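Local coordinates for nuclear and cytoplasmic polyadenylated RNA-binding protein PUB1 (Saccharomyces cerevisiae, PDB 3MD1) that binds polyadenylated RNA with a preference for poly(U), the piece described being the second of its RNA recognition motif domains, at residues Val11-Asp14 with Asp15-Arg19; Asn20-Lys23 with Asp24-Ser27. One frame throughout, in Å; residues are numbered along the deposited sequence.

Running from the N terminus, the chain leaves strand 2-7, passes through a loop, and enters helix 15-22 at contact 1, where Val11-Asp14 is tied to Asp15-Arg19. Contact 2 follows directly: Asn20-Lys23 carries the end of the same helix, and Asp24-Ser27 turns the chain towards strand 28-35. The two contacts are in series; neither nests in nor crosses the other, and their centres lie about 14 Å apart. Contact 1 closes the turn into the helix and contact 2 the turn out of it. Together they set both ends of the first helix in the beta-alpha-beta half of an RRM, between strands 2-7 and 28-35.

Contact 1. Residues Val11-Asp14 with Asp15-Arg19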
loop_
_atom_site.group_PDB
_atom_site.type_symbol
_atom_site.label_atom_id
_atom_site.label_comp_id
_atom_site.label_asym_id
_atom_site.label_seq_id
_atom_site.Cartn_x
_atom_site.Cartn_y
_atom_site.Cartn_z
ATOM N N VAL A 11 2.543 5.357 11.183
ATOM C CA VAL A 11 3.219 4.203 11.804
ATOM C C VAL A 11 2.283 3.284 12.601
ATOM O O VAL A 11 2.676 2.159 12.950
ATOM C CB VAL A 11 4.426 4.600 12.692
ATOM C CG1 VAL A 11 5.605 5.091 11.820
ATOM C CG2 VAL A 11 4.015 5.618 13.756
ATOM N N ASN A 12 1.065 3.753 12.888
ATOM C CA ASN A 12 0.052 2.916 13.538
ATOM C C ASN A 12 -0.736 2.033 12.563
ATOM O O ASN A 12 -1.599 1.264 12.981
ATOM C CB ASN A 12 -0.892 3.754 14.425
ATOM C CG ASN A 12 -1.945 4.536 13.626
ATOM O OD1 ASN A 12 -1.961 4.528 12.393
ATOM N ND2 ASN A 12 -2.826 5.220 14.338
ATOM N N VAL A 13 -0.433 2.138 11.268
ATOM C CA VAL A 13 -1.112 1.301 10.285
ATOM C C VAL A 13 -0.441 -0.064 10.240
ATOM O O VAL A 13 0.738 -0.173 9.892
ATOM C CB VAL A 13 -1.130 1.950 8.873
ATOM C CG1 VAL A 13 -1.576 0.948 7.823
ATOM C CG2 VAL A 13 -2.054 3.178 8.861
ATOM N N ASP A 14 -1.185 -1.097 10.626
ATOM C CA ASP A 14 -0.683 -2.467 10.544
ATOM C C ASP A 14 -1.246 -3.164 9.305
ATOM O O ASP A 14 -1.979 -2.547 8.517
ATOM C CB ASP A 14 -1.006 -3.254 11.830
ATOM C CG ASP A 14 -2.480 -3.227 12.191
ATOM O OD1 ASP A 14 -3.322 -2.756 11.384
ATOM O OD2 ASP A 14 -2.807 -3.686 13.307
ATOM N N ASP A 15 -0.889 -4.436 9.121
ATOM C CA ASP A 15 -1.344 -5.194 7.955
ATOM C C ASP A 15 -2.863 -5.172 7.839
ATOM O O ASP A 15 -3.396 -4.942 6.760
ATOM C CB ASP A 15 -0.860 -6.646 8.013
ATOM C CG ASP A 15 0.610 -6.794 7.660
ATOM O OD1 ASP A 15 1.194 -5.836 7.112
ATOM O OD2 ASP A 15 1.177 -7.881 7.927
ATOM N N GLU A 16 -3.548 -5.399 8.961
ATOM C CA GLU A 16 -5.015 -5.408 8.991
ATOM C C GLU A 16 -5.620 -4.104 8.467
ATOM O O GLU A 16 -6.535 -4.124 7.641
ATOM C CB GLU A 16 -5.526 -5.708 10.402
ATOM C CG GLU A 16 -7.037 -5.869 10.516
ATOM C CD GLU A 16 -7.496 -5.988 11.958
ATOM O OE1 GLU A 16 -8.692 -5.751 12.225
ATOM O OE2 GLU A 16 -6.659 -6.316 12.826
ATOM N N THR A 17 -5.094 -2.977 8.946
ATOM C CA THR A 17 -5.551 -1.654 8.522
ATOM C C THR A 17 -5.324 -1.417 7.024
ATOM O O THR A 17 -6.233 -0.981 6.302
ATOM C CB THR A 17 -4.907 -0.536 9.397
ATOM O OG1 THR A 17 -5.264 -0.752 10.775
ATOM C CG2 THR A 17 -5.403 0.846 8.964
ATOM N N LEU A 18 -4.120 -1.730 6.551
ATOM C CA LEU A 18 -3.791 -1.554 5.138
ATOM C C LEU A 18 -4.667 -2.439 4.244
ATOM O O LEU A 18 -5.249 -1.961 3.269
ATOM C CB LEU A 18 -2.302 -1.801 4.880
ATOM C CG LEU A 18 -1.899 -1.705 3.403
ATOM C CD1 LEU A 18 -2.037 -0.272 2.848
ATOM C CD2 LEU A 18 -0.499 -2.265 3.188
ATOM N N ARG A 19 -4.788 -3.718 4.602
ATOM C CA ARG A 19 -5.620 -4.657 3.832
ATOM C C ARG A 19 -7.073 -4.228 3.746
ATOM O O ARG A 19 -7.672 -4.293 2.675
ATOM C CB ARG A 19 -5.528 -6.062 4.411
ATOM C CG ARG A 19 -4.211 -6.725 4.114
ATOM C CD ARG A 19 -3.916 -7.797 5.120
ATOM N NE ARG A 19 -2.595 -8.360 4.884
ATOM C CZ ARG A 19 -1.982 -9.217 5.690
ATOM N NH1 ARG A 19 -2.567 -9.616 6.817
ATOM N NH2 ARG A 19 -0.775 -9.666 5.368
#
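The Asp14 carboxylate offers one oxygen, OD1, to two donors of Thr17 that come from opposite faces of its plane. Thr17 OG1 reaches Asp14 OD1 at 2.9 Å on the syn side, 28° out of the carboxylate plane. From the other face Thr17 N meets Asp14 OD1 at 3.0 Å, nearly in line with the C-O bond. A second flat group lies further along the helix: the Arg19 guanidinium has Asp15 CB over the centre of one face, while the Asp15 carboxylate is turned to the backbone N of Val33.

Asp14 is the N-cap of helix 15-22. Its CG sits between its own N and carbonyl carbon (chi1 54°), which brings OD1 round to the first turn of the helix. Thr17 has OG1 beside its own backbone N, and both donors can therefore converge on one acceptor. The backbone adds a helical bond from Leu18 N to Asp14 O, 3.0 Å long and nearly straight at 172°. Next to the cap, Val13 CG1 packs 4.1 Å from Leu18 CB and 4.0 Å from Thr17 CG2; Val13 and Leu18 both also touch Val33 of strand 28-35.

Two bonds on OD1 restrain the rotation of the carboxylate and hold one N-H of the helix's first turn. The negative charge at the helix N terminus is probably stabilised by the helix dipole.

Contact 2. Residues Asn20-Lys23 with Asp24-Ser27; sequences NAFK and DFPS
A type I beta turn from Phe22 to Phe25 carries the chain off the end of the first RRM helix, and the Phe25 side chain folds back towards the helix. The turn is closed by Phe25 N donating to Phe22 O at 3.1 Å; the N-H points well at the oxygen (167°), but the donor stands 43° out of the carbonyl plane. With CG beside its own backbone N (chi1 -78°), Phe25 brings its ring edge to the carbonyls of Ala21 and Phe22. These oxygens lie near the ring plane: Phe22 O is 3.4 Å from CD2 of Phe25, and Ala21 O is 3.7 Å from CE2 of Phe25. Phe25 CD2 also meets Phe22 CD2 obliquely at 4.2 Å.

Two waters bind the turn. One accepts from Asp24 N at 2.9 Å and gives a weak bond to Ala21 O; the other donates to both Lys23 O and Phe25 O, bridging these carbonyls. Both phenylalanines also touch Met63 of helix 53-63, and Phe22 reaches Val48 while Phe25 reaches Phe50, both of strand 45-50. An aromatic pair joining this helix-to-strand turn to the second helix and the sheet fits the beta-alpha-beta-beta-alpha-beta sandwich of the RRM fold.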
loop_
_atom_site.group_PDB
_atom_site.type_symbol
_atom_site.label_atom_id
_atom_site.label_comp_id
_atom_site.label_asym_id
_atom_site.label_seq_id
_atom_site.Cartn_x
_atom_site.Cartn_y
_atom_site.Cartn_z
ATOM N N ASN A 20 -7.620 -3.758 4.866
ATOM C CA ASN A 20 -9.006 -3.284 4.919
ATOM C C ASN A 20 -9.266 -2.118 3.959
ATOM O O ASN A 20 -10.385 -1.961 3.453
ATOM C CB ASN A 20 -9.393 -2.880 6.344
ATOM C CG ASN A 20 -9.759 -4.073 7.227
ATOM O OD1 ASN A 20 -9.865 -5.214 6.764
ATOM N ND2 ASN A 20 -9.958 -3.805 8.512
ATOM N N ALA A 21 -8.228 -1.314 3.709
ATOM C CA ALA A 21 -8.340 -0.151 2.828
ATOM C C ALA A 21 -8.373 -0.538 1.349
ATOM O O ALA A 21 -8.909 0.215 0.531
ATOM C CB ALA A 21 -7.221 0.836 3.104
ATOM N N PHE A 22 -7.838 -1.714 1.009
ATOM C CA PHE A 22 -7.759 -2.147 -0.400
ATOM C C PHE A 22 -8.477 -3.450 -0.779
ATOM O O PHE A 22 -8.626 -3.731 -1.974
ATOM C CB PHE A 22 -6.291 -2.214 -0.856
ATOM C CG PHE A 22 -5.621 -0.868 -0.943
ATOM C CD1 PHE A 22 -5.016 -0.306 0.180
ATOM C CD2 PHE A 22 -5.587 -0.166 -2.152
ATOM C CE1 PHE A 22 -4.385 0.942 0.112
ATOM C CE2 PHE A 22 -4.971 1.083 -2.231
ATOM C CZ PHE A 22 -4.359 1.639 -1.093
ATOM N N LYS A 23 -8.882 -4.222 0.243
ATOM C CA LYS A 23 -9.494 -5.569 0.153
ATOM C C LYS A 23 -10.526 -5.758 -0.963
ATOM O O LYS A 23 -10.586 -6.812 -1.612
ATOM C CB LYS A 23 -10.213 -5.894 1.479
ATOM C CG LYS A 23 -9.491 -6.829 2.419
ATOM C CD LYS A 23 -10.471 -7.736 3.171
ATOM C CE LYS A 23 -10.982 -7.147 4.489
ATOM N NZ LYS A 23 -12.044 -6.119 4.313
ATOM N N ASP A 24 -11.354 -4.744 -1.168
ATOM C CA ASP A 24 -12.526 -4.891 -2.024
ATOM C C ASP A 24 -12.353 -4.403 -3.461
ATOM O O ASP A 24 -13.273 -4.490 -4.274
ATOM C CB ASP A 24 -13.739 -4.248 -1.352
ATOM C CG ASP A 24 -14.073 -4.895 -0.016
ATOM O OD1 ASP A 24 -14.166 -6.143 0.048
ATOM O OD2 ASP A 24 -14.240 -4.159 0.977
ATOM N N PHE A 25 -11.170 -3.901 -3.789
ATOM C CA PHE A 25 -10.906 -3.486 -5.152
ATOM C C PHE A 25 -10.790 -4.690 -6.070
ATOM O O PHE A 25 -10.205 -5.708 -5.670
ATOM C CB PHE A 25 -9.640 -2.638 -5.220
ATOM C CG PHE A 25 -9.850 -1.230 -4.760
ATOM C CD1 PHE A 25 -10.374 -0.277 -5.624
ATOM C CD2 PHE A 25 -9.524 -0.846 -3.461
ATOM C CE1 PHE A 25 -10.589 1.032 -5.195
ATOM C CE2 PHE A 25 -9.717 0.469 -3.037
ATOM C CZ PHE A 25 -10.262 1.407 -3.909
ATOM N N PRO A 26 -11.324 -4.575 -7.302
ATOM C CA PRO A 26 -11.207 -5.665 -8.281
ATOM C C PRO A 26 -9.773 -6.158 -8.426
ATOM O O PRO A 26 -8.838 -5.350 -8.509
ATOM C CB PRO A 26 -11.674 -5.014 -9.585
ATOM C CG PRO A 26 -12.629 -3.970 -9.147
ATOM C CD PRO A 26 -12.158 -3.469 -7.815
ATOM N N SER A 27 -9.620 -7.481 -8.425
ATOM C CA SER A 27 -8.327 -8.151 -8.627
ATOM C C SER A 27 -7.322 -8.105 -7.470
ATOM O O SER A 27 -6.202 -8.591 -7.622
ATOM C CB SER A 27 -7.668 -7.707 -9.942
ATOM O OG SER A 27 -8.487 -8.085 -11.039
HETATM O O HOH W 1 -11.133 -1.834 -0.904
HETATM O O HOH W 2 -11.511 -7.705 -3.956
#